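Local coordinates for hypothetical protein (Bacteroides caccae, PDB 4M8R) that is of unknown function but pairs an Ig-like domain with a WD40-like domain of the beta-propeller class, at residues D116-E130 with Y133-S147. Sequence-based numbering, arbitrary orientation.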
ATOM      1  N   ASP A 116      -2.120  14.867 -15.182  1.00 45.80           N
ATOM      2  CA  ASP A 116      -2.685  14.358 -16.435  1.00 47.52           C
ATOM      3  C   ASP A 116      -1.599  14.181 -17.495  1.00 47.10           C
ATOM      4  O   ASP A 116      -0.712  15.025 -17.635  1.00 46.04           O
ATOM      5  CB  ASP A 116      -3.797  15.272 -16.973  1.00 49.88           C
ATOM      6  CG  ASP A 116      -3.290  16.651 -17.387  1.00 51.36           C
ATOM      7  OD1 ASP A 116      -2.744  17.367 -16.520  1.00 50.02           O
ATOM      8  OD2 ASP A 116      -3.452  17.023 -18.573  1.00 54.77           O
ATOM      9  N   PHE A 117      -1.681  13.084 -18.241  1.00 45.63           N
ATOM     10  CA  PHE A 117      -0.698  12.793 -19.274  1.00 45.68           C
ATOM     11  C   PHE A 117      -0.890  13.684 -20.490  1.00 45.11           C
ATOM     12  O   PHE A 117      -2.002  13.876 -20.949  1.00 45.55           O
ATOM     13  CB  PHE A 117      -0.741  11.311 -19.669  1.00 47.31           C
ATOM     14  CG  PHE A 117       0.142  10.450 -18.823  1.00 46.50           C
ATOM     15  CD1 PHE A 117      -0.325   9.913 -17.634  1.00 46.92           C
ATOM     16  CD2 PHE A 117       1.458  10.209 -19.199  1.00 47.58           C
ATOM     17  CE1 PHE A 117       0.497   9.138 -16.836  1.00 46.10           C
ATOM     18  CE2 PHE A 117       2.289   9.434 -18.408  1.00 47.26           C
ATOM     19  CZ  PHE A 117       1.807   8.900 -17.223  1.00 47.61           C
ATOM     20  N   ARG A 118       0.218  14.216 -20.997  1.00 44.72           N
ATOM     21  CA  ARG A 118       0.218  15.142 -22.126  1.00 45.34           C
ATOM     22  C   ARG A 118       1.247  14.687 -23.156  1.00 45.56           C
ATOM     23  O   ARG A 118       2.272  14.102 -22.802  1.00 43.77           O
ATOM     24  CB  ARG A 118       0.540  16.553 -21.632  1.00 45.12           C
ATOM     25  CG  ARG A 118      -0.464  17.068 -20.610  1.00 45.82           C
ATOM     26  CD  ARG A 118      -0.110  18.428 -20.037  1.00 45.20           C
ATOM     27  NE  ARG A 118      -1.105  18.845 -19.053  1.00 45.64           N
ATOM     28  CZ  ARG A 118      -1.059  19.979 -18.355  1.00 46.14           C
ATOM     29  NH1 ARG A 118      -0.063  20.841 -18.528  1.00 45.96           N
ATOM     30  NH2 ARG A 118      -2.019  20.258 -17.479  1.00 45.95           N
ATOM     31  N   LEU A 119       0.963  14.940 -24.428  1.00 47.63           N
ATOM     32  CA  LEU A 119       1.837  14.504 -25.510  1.00 49.18           C
ATOM     33  C   LEU A 119       2.715  15.664 -25.974  1.00 50.62           C
ATOM     34  O   LEU A 119       2.213  16.762 -26.241  1.00 52.60           O
ATOM     35  CB  LEU A 119       1.005  13.976 -26.677  1.00 50.84           C
ATOM     36  CG  LEU A 119       1.777  13.257 -27.776  1.00 51.50           C
ATOM     37  CD1 LEU A 119       2.369  11.948 -27.276  1.00 50.14           C
ATOM     38  CD2 LEU A 119       0.863  13.016 -28.965  1.00 54.50           C
ATOM     39  N   TYR A 120       4.019  15.410 -26.071  1.00 49.87           N
ATOM     40  CA  TYR A 120       4.994  16.426 -26.453  1.00 50.67           C
ATOM     41  C   TYR A 120       5.771  15.977 -27.681  1.00 51.89           C
ATOM     42  O   TYR A 120       6.151  14.816 -27.783  1.00 52.04           O
ATOM     43  CB  TYR A 120       5.973  16.677 -25.306  1.00 49.71           C
ATOM     44  CG  TYR A 120       5.325  17.135 -24.023  1.00 48.45           C
ATOM     45  CD1 TYR A 120       4.781  16.219 -23.129  1.00 46.66           C
ATOM     46  CD2 TYR A 120       5.259  18.488 -23.697  1.00 49.13           C
ATOM     47  CE1 TYR A 120       4.184  16.635 -21.953  1.00 46.21           C
ATOM     48  CE2 TYR A 120       4.664  18.915 -22.521  1.00 48.97           C
ATOM     49  CZ  TYR A 120       4.126  17.984 -21.653  1.00 47.79           C
ATOM     50  OH  TYR A 120       3.536  18.406 -20.483  1.00 48.40           O
ATOM     51  N   GLY A 121       6.012  16.902 -28.604  1.00 54.15           N
ATOM     52  CA  GLY A 121       6.784  16.618 -29.814  1.00 55.55           C
ATOM     53  C   GLY A 121       8.097  17.381 -29.852  1.00 55.74           C
ATOM     54  O   GLY A 121       8.186  18.503 -29.344  1.00 56.32           O
ATOM     55  N   ILE A 122       9.109  16.780 -30.472  1.00 56.68           N
ATOM     56  CA  ILE A 122      10.403  17.439 -30.671  1.00 58.48           C
ATOM     57  C   ILE A 122      10.395  18.187 -32.006  1.00 61.02           C
ATOM     58  O   ILE A 122      10.302  17.564 -33.065  1.00 62.95           O
ATOM     59  CB  ILE A 122      11.578  16.432 -30.704  1.00 59.70           C
ATOM     60  CG1 ILE A 122      11.450  15.376 -29.599  1.00 58.59           C
ATOM     61  CG2 ILE A 122      12.908  17.167 -30.591  1.00 60.44           C
ATOM     62  CD1 ILE A 122      11.423  15.931 -28.197  1.00 57.13           C
ATOM     63  N   ASN A 123      10.488  19.515 -31.953  1.00 61.34           N
ATOM     64  CA  ASN A 123      10.551  20.327 -33.165  1.00 65.42           C
ATOM     65  C   ASN A 123      12.007  20.609 -33.534  1.00 67.99           C
ATOM     66  O   ASN A 123      12.658  21.458 -32.924  1.00 68.36           O
ATOM     67  CB  ASN A 123       9.785  21.636 -32.976  1.00 66.19           C
ATOM     68  CG  ASN A 123       9.599  22.395 -34.273  1.00 69.89           C
ATOM     69  OD1 ASN A 123      10.285  23.382 -34.530  1.00 71.76           O
ATOM     70  ND2 ASN A 123       8.680  21.924 -35.109  1.00 71.87           N
ATOM     71  N   GLU A 124      12.517  19.882 -34.525  1.00 70.50           N
ATOM     72  CA  GLU A 124      13.916  20.015 -34.926  1.00 72.95           C
ATOM     73  C   GLU A 124      14.193  21.279 -35.740  1.00 76.45           C
ATOM     74  O   GLU A 124      15.343  21.682 -35.869  1.00 78.34           O
ATOM     75  CB  GLU A 124      14.377  18.778 -35.710  1.00 74.50           C
ATOM     76  CG  GLU A 124      14.360  17.477 -34.914  1.00 71.94           C
ATOM     77  CD  GLU A 124      15.322  17.466 -33.733  1.00 69.91           C
ATOM     78  OE1 GLU A 124      16.126  18.410 -33.577  1.00 70.15           O
ATOM     79  OE2 GLU A 124      15.270  16.500 -32.945  1.00 68.69           O
ATOM     80  N   THR A 125      13.153  21.903 -36.287  1.00 79.16           N
ATOM     81  CA  THR A 125      13.319  23.166 -37.005  1.00 83.01           C
ATOM     82  C   THR A 125      13.650  24.298 -36.027  1.00 83.23           C
ATOM     83  O   THR A 125      14.678  24.962 -36.167  1.00 83.62           O
ATOM     84  CB  THR A 125      12.059  23.531 -37.816  1.00 84.53           C
ATOM     85  OG1 THR A 125      11.702  22.434 -38.664  1.00 85.72           O
ATOM     86  CG2 THR A 125      12.300  24.768 -38.676  1.00 87.82           C
ATOM     87  N   ASP A 126      12.787  24.499 -35.033  1.00 81.49           N
ATOM     88  CA  ASP A 126      12.965  25.582 -34.061  1.00 81.80           C
ATOM     89  C   ASP A 126      13.824  25.173 -32.866  1.00 79.68           C
ATOM     90  O   ASP A 126      14.149  26.016 -32.026  1.00 78.69           O
ATOM     91  CB  ASP A 126      11.609  26.071 -33.546  1.00 81.81           C
ATOM     92  CG  ASP A 126      10.700  26.573 -34.656  1.00 86.06           C
ATOM     93  OD1 ASP A 126      10.919  26.223 -35.839  1.00 87.50           O
ATOM     94  OD2 ASP A 126       9.752  27.314 -34.336  1.00 88.22           O
ATOM     95  N   LYS A 127      14.189  23.889 -32.794  1.00 78.94           N
ATOM     96  CA  LYS A 127      14.877  23.321 -31.629  1.00 74.35           C
ATOM     97  C   LYS A 127      14.091  23.606 -30.347  1.00 68.92           C
ATOM     98  O   LYS A 127      14.542  24.340 -29.465  1.00 65.14           O
ATOM     99  CB  LYS A 127      16.320  23.835 -31.524  1.00 76.01           C
ATOM    100  CG  LYS A 127      17.191  23.503 -32.727  1.00 79.58           C
ATOM    101  CD  LYS A 127      17.363  22.001 -32.914  1.00 79.79           C
ATOM    102  CE  LYS A 127      18.323  21.682 -34.052  1.00 82.40           C
ATOM    103  NZ  LYS A 127      18.460  20.216 -34.267  1.00 80.73           N
ATOM    104  N   THR A 128      12.901  23.011 -30.273  1.00 66.84           N
ATOM    105  CA  THR A 128      11.983  23.211 -29.158  1.00 62.70           C
ATOM    106  C   THR A 128      11.195  21.942 -28.850  1.00 60.12           C
ATOM    107  O   THR A 128      10.919  21.139 -29.743  1.00 61.60           O
ATOM    108  CB  THR A 128      10.959  24.323 -29.466  1.00 63.58           C
ATOM    109  OG1 THR A 128      10.325  24.061 -30.722  1.00 65.51           O
ATOM    110  CG2 THR A 128      11.625  25.685 -29.519  1.00 64.55           C
ATOM    111  N   ILE A 129      10.843  21.774 -27.580  1.00 57.64           N
ATOM    112  CA  ILE A 129       9.859  20.781 -27.163  1.00 54.67           C
ATOM    113  C   ILE A 129       8.503  21.468 -27.198  1.00 54.89           C
ATOM    114  O   ILE A 129       8.338  22.524 -26.597  1.00 53.52           O
ATOM    115  CB  ILE A 129      10.104  20.302 -25.720  1.00 51.45           C
ATOM    116  CG1 ILE A 129      11.532  19.783 -25.549  1.00 51.14           C
ATOM    117  CG2 ILE A 129       9.093  19.229 -25.331  1.00 50.29           C
ATOM    118  CD1 ILE A 129      11.854  18.581 -26.403  1.00 52.07           C
ATOM    119  N   GLU A 130       7.543  20.873 -27.900  1.00 57.01           N
ATOM    120  CA  GLU A 130       6.211  21.459 -28.037  1.00 59.60           C
ATOM    121  C   GLU A 130       5.160  20.548 -27.432  1.00 58.20           C
ATOM    122  O   GLU A 130       5.202  19.338 -27.641  1.00 58.00           O
ATOM    123  CB  GLU A 130       5.877  21.681 -29.517  1.00 64.13           C
ATOM    124  CG  GLU A 130       6.620  22.841 -30.166  1.00 67.26           C
ATOM    125  CD  GLU A 130       6.225  23.074 -31.615  1.00 71.36           C
ATOM    126  OE1 GLU A 130       5.473  22.252 -32.188  1.00 70.62           O
ATOM    127  OE2 GLU A 130       6.680  24.088 -32.187  1.00 74.23           O
ATOM    128  N   TYR A 133      -0.509  17.716 -27.470  1.00 61.97           N
ATOM    129  CA  TYR A 133      -1.849  17.373 -27.005  1.00 61.38           C
ATOM    130  C   TYR A 133      -1.955  17.419 -25.487  1.00 58.89           C
ATOM    131  O   TYR A 133      -1.070  16.954 -24.766  1.00 56.40           O
ATOM    132  CB  TYR A 133      -2.254  15.977 -27.504  1.00 62.02           C
ATOM    133  CG  TYR A 133      -3.548  15.475 -26.901  1.00 61.12           C
ATOM    134  CD1 TYR A 133      -4.773  15.790 -27.471  1.00 63.00           C
ATOM    135  CD2 TYR A 133      -3.543  14.697 -25.745  1.00 59.18           C
ATOM    136  CE1 TYR A 133      -5.959  15.340 -26.915  1.00 63.66           C
ATOM    137  CE2 TYR A 133      -4.723  14.248 -25.178  1.00 59.63           C
ATOM    138  CZ  TYR A 133      -5.926  14.569 -25.769  1.00 61.49           C
ATOM    139  OH  TYR A 133      -7.094  14.118 -25.209  1.00 63.26           O
ATOM    140  N   ALA A 134      -3.055  17.991 -25.019  1.00 59.70           N
ATOM    141  CA  ALA A 134      -3.472  17.884 -23.627  1.00 58.80           C
ATOM    142  C   ALA A 134      -4.988  17.871 -23.642  1.00 63.06           C
ATOM    143  O   ALA A 134      -5.594  18.483 -24.519  1.00 67.52           O
ATOM    144  CB  ALA A 134      -2.948  19.055 -22.814  1.00 56.14           C
ATOM    145  N   GLU A 135      -5.610  17.175 -22.698  1.00 64.85           N
ATOM    146  CA  GLU A 135      -7.066  17.104 -22.690  1.00 71.25           C
ATOM    147  C   GLU A 135      -7.692  18.394 -22.161  1.00 74.81           C
ATOM    148  O   GLU A 135      -7.005  19.239 -21.591  1.00 71.86           O
ATOM    149  CB  GLU A 135      -7.573  15.867 -21.950  1.00 74.55           C
ATOM    150  CG  GLU A 135      -7.273  15.807 -20.470  1.00 77.31           C
ATOM    151  CD  GLU A 135      -7.730  14.491 -19.874  1.00 81.19           C
ATOM    152  OE1 GLU A 135      -8.959  14.235 -19.886  1.00 86.47           O
ATOM    153  OE2 GLU A 135      -6.865  13.721 -19.397  1.00 72.09           O
ATOM    154  N   GLU A 136      -9.000  18.523 -22.362  1.00 81.40           N
ATOM    155  CA  GLU A 136      -9.691  19.816 -22.281  1.00 87.06           C
ATOM    156  C   GLU A 136      -9.444  20.597 -20.982  1.00 88.84           C
ATOM    157  O   GLU A 136      -9.098  20.025 -19.944  1.00 80.35           O
ATOM    158  CB  GLU A 136     -11.198  19.632 -22.525  1.00 89.76           C
ATOM    159  CG  GLU A 136     -11.912  20.883 -23.024  1.00 91.91           C
ATOM    160  CD  GLU A 136     -12.796  20.613 -24.223  1.00101.26           C
ATOM    161  OE1 GLU A 136     -12.284  20.041 -25.207  1.00106.01           O
ATOM    162  OE2 GLU A 136     -13.994  20.979 -24.193  1.00103.99           O
ATOM    163  N   THR A 137      -9.627  21.916 -21.082  1.00 94.73           N
ATOM    164  CA  THR A 137      -9.387  22.883 -20.001  1.00 94.17           C
ATOM    165  C   THR A 137      -7.902  23.007 -19.665  1.00 95.95           C
ATOM    166  O   THR A 137      -7.546  23.258 -18.513  1.00102.57           O
ATOM    167  CB  THR A 137     -10.213  22.592 -18.714  1.00 90.89           C
ATOM    168  OG1 THR A 137      -9.642  21.496 -17.986  1.00 87.24           O
ATOM    169  CG2 THR A 137     -11.671  22.295 -19.045  1.00 91.97           C
ATOM    170  N   VAL A 138      -7.039  22.844 -20.668  1.00 92.46           N
ATOM    171  CA  VAL A 138      -5.601  22.989 -20.465  1.00 92.31           C
ATOM    172  C   VAL A 138      -5.022  24.064 -21.384  1.00 99.00           C
ATOM    173  O   VAL A 138      -5.204  24.012 -22.606  1.00 91.65           O
ATOM    174  CB  VAL A 138      -4.855  21.652 -20.667  1.00 89.50           C
ATOM    175  CG1 VAL A 138      -3.346  21.869 -20.713  1.00 81.20           C
ATOM    176  CG2 VAL A 138      -5.214  20.676 -19.553  1.00 87.62           C
ATOM    177  N   THR A 139      -4.348  25.039 -20.769  1.00108.63           N
ATOM    178  CA  THR A 139      -3.517  26.031 -21.468  1.00114.72           C
ATOM    179  C   THR A 139      -2.569  26.708 -20.454  1.00107.94           C
ATOM    180  O   THR A 139      -2.847  27.804 -19.962  1.00101.29           O
ATOM    181  CB  THR A 139      -4.360  27.099 -22.221  1.00119.54           C
ATOM    182  OG1 THR A 139      -5.217  26.465 -23.183  1.00119.10           O
ATOM    183  CG2 THR A 139      -3.459  28.098 -22.957  1.00117.31           C
ATOM    184  N   GLY A 140      -1.468  26.029 -20.134  1.00102.58           N
ATOM    185  CA  GLY A 140      -0.419  26.579 -19.268  1.00100.74           C
ATOM    186  C   GLY A 140       0.654  27.314 -20.060  1.00104.10           C
ATOM    187  O   GLY A 140       0.568  28.525 -20.259  1.00 98.08           O
ATOM    188  N   LYS A 141       1.665  26.571 -20.511  1.00105.09           N
ATOM    189  CA  LYS A 141       2.764  27.114 -21.321  1.00100.45           C
ATOM    190  C   LYS A 141       3.200  26.060 -22.363  1.00 89.53           C
ATOM    191  O   LYS A 141       3.547  24.938 -21.999  1.00 84.53           O
ATOM    192  CB  LYS A 141       3.923  27.525 -20.401  1.00101.07           C
ATOM    193  CG  LYS A 141       5.038  28.318 -21.071  1.00105.72           C
ATOM    194  CD  LYS A 141       6.217  27.428 -21.431  1.00101.47           C
ATOM    195  CE  LYS A 141       7.034  27.026 -20.210  1.00 95.85           C
ATOM    196  NZ  LYS A 141       8.377  27.665 -20.194  1.00 92.34           N
ATOM    197  N   LYS A 142       3.194  26.430 -23.647  1.00 81.46           N
ATOM    198  CA  LYS A 142       3.193  25.454 -24.753  1.00 75.17           C
ATOM    199  C   LYS A 142       4.556  24.960 -25.253  1.00 68.27           C
ATOM    200  O   LYS A 142       4.642  23.853 -25.791  1.00 65.74           O
ATOM    201  CB  LYS A 142       2.445  26.032 -25.963  1.00 79.06           C
ATOM    202  CG  LYS A 142       0.988  26.376 -25.719  1.00 82.75           C
ATOM    203  CD  LYS A 142       0.279  26.694 -27.031  1.00 89.38           C
ATOM    204  CE  LYS A 142      -1.092  27.310 -26.796  1.00 94.12           C
ATOM    205  NZ  LYS A 142      -1.977  26.448 -25.962  1.00 93.96           N
ATOM    206  N   THR A 143       5.600  25.774 -25.105  1.00 63.76           N
ATOM    207  CA  THR A 143       6.895  25.508 -25.754  1.00 60.20           C
ATOM    208  C   THR A 143       8.072  25.633 -24.787  1.00 55.60           C
ATOM    209  O   THR A 143       8.059  26.474 -23.894  1.00 55.43           O
ATOM    210  CB  THR A 143       7.098  26.454 -26.962  1.00 62.80           C
ATOM    211  OG1 THR A 143       6.054  26.212 -27.906  1.00 66.09           O
ATOM    212  CG2 THR A 143       8.440  26.221 -27.643  1.00 63.43           C
ATOM    213  N   TRP A 144       9.084  24.785 -24.973  1.00 53.25           N
ATOM    214  CA  TRP A 144      10.327  24.857 -24.192  1.00 51.60           C
ATOM    215  C   TRP A 144      11.535  24.899 -25.124  1.00 53.59           C
ATOM    216  O   TRP A 144      11.605  24.142 -26.097  1.00 54.01           O
ATOM    217  CB  TRP A 144      10.459  23.658 -23.251  1.00 47.95           C
ATOM    218  CG  TRP A 144       9.500  23.665 -22.108  1.00 46.25           C
ATOM    219  CD1 TRP A 144       9.751  24.070 -20.832  1.00 44.94           C
ATOM    220  CD2 TRP A 144       8.135  23.237 -22.132  1.00 46.76           C
ATOM    221  NE1 TRP A 144       8.626  23.922 -20.054  1.00 44.20           N
ATOM    222  CE2 TRP A 144       7.618  23.413 -20.828  1.00 45.31           C
ATOM    223  CE3 TRP A 144       7.293  22.727 -23.131  1.00 47.92           C
ATOM    224  CZ2 TRP A 144       6.303  23.098 -20.495  1.00 44.99           C
ATOM    225  CZ3 TRP A 144       5.982  22.415 -22.801  1.00 47.78           C
ATOM    226  CH2 TRP A 144       5.501  22.599 -21.490  1.00 46.75           C
ATOM    227  N   ASP A 145      12.481  25.781 -24.814  1.00 53.81           N
ATOM    228  CA  ASP A 145      13.652  25.990 -25.657  1.00 55.72           C
ATOM    229  C   ASP A 145      14.647  24.852 -25.463  1.00 55.31           C
ATOM    230  O   ASP A 145      15.029  24.541 -24.336  1.00 53.86           O
ATOM    231  CB  ASP A 145      14.299  27.337 -25.323  1.00 56.88           C
ATOM    232  CG  ASP A 145      15.565  27.602 -26.119  1.00 58.96           C
ATOM    233  OD1 ASP A 145      15.726  27.053 -27.235  1.00 59.52           O
ATOM    234  OD2 ASP A 145      16.400  28.379 -25.615  1.00 60.14           O
HETATM  235  N   MSE A 146      15.071  24.246 -26.571  1.00 56.43           N
HETATM  236  CA  MSE A 146      15.922  23.063 -26.537  1.00 56.12           C
HETATM  237  C   MSE A 146      17.294  23.354 -27.078  1.00 60.85           C
HETATM  238  O   MSE A 146      18.032  22.432 -27.428  1.00 63.43           O
HETATM  239  CB  MSE A 146      15.231  22.004 -27.391  1.00 56.06           C
HETATM  240  CG  MSE A 146      15.476  20.589 -26.884  1.00 54.57           C
HETATM  241 SE   MSE A 146      14.798  19.269 -28.188  0.75 55.94          SE
HETATM  242  CE  MSE A 146      15.962  19.668 -29.717  1.00 59.55           C
ATOM    243  N   SER A 147      17.667  24.634 -27.129  1.00 63.51           N
ATOM    244  CA  SER A 147      18.887  25.056 -27.830  1.00 66.10           C
ATOM    245  C   SER A 147      20.182  24.803 -27.052  1.00 65.17           C
ATOM    246  O   SER A 147      21.263  24.805 -27.638  1.00 67.33           O
ATOM    247  CB  SER A 147      18.797  26.536 -28.215  1.00 69.44           C
ATOM    248  OG  SER A 147      18.656  27.352 -27.068  1.00 69.32           O
TER
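Val138 lays CG1 over one face of the Arg118 guanidinium, 3.8 Å from CZ; the N-H groups point outward in the plane, so the face accepts a methyl while the edge serves a carboxylate. There NE of Arg118 gives a straight salt-bridge bond (179°) to Asp116 OD2, while NH2 reaches OD1 only weakly. The arginine chain, extended from CG to NE, runs past the methyl of Ala134. With an alanine at the place of Arg118, the buried Asp116 carboxylate is likely to lose its salt-bridge partner and Val138 the flat group beneath CG1. Ile129 O lies at the edge of the Trp144 indole, in plane, and Lys141 CE sits over one face. Tyr120 CE2 lies 3.8 Å from Trp144 CZ3, the rings oblique; the Phe181 ring stacks on Tyr120 and meets Trp144, whose NE1 donates to the backbone O of Phe181. Selenomethionine Met146, a long, flexible apolar chain bent at its last torsion, touches Ile129 CD1 (3.5 Å) and Ile122 CG2 with SE, about a right angle apart. Reciprocal backbone bonds join Ile129 to Trp144 and Leu119 to Tyr133. Strands 118-123, 128-133 and 143-145 form an antiparallel meander, completed by C-terminal strand 419-422, consistent with a propeller blade closed by both ends of the domain.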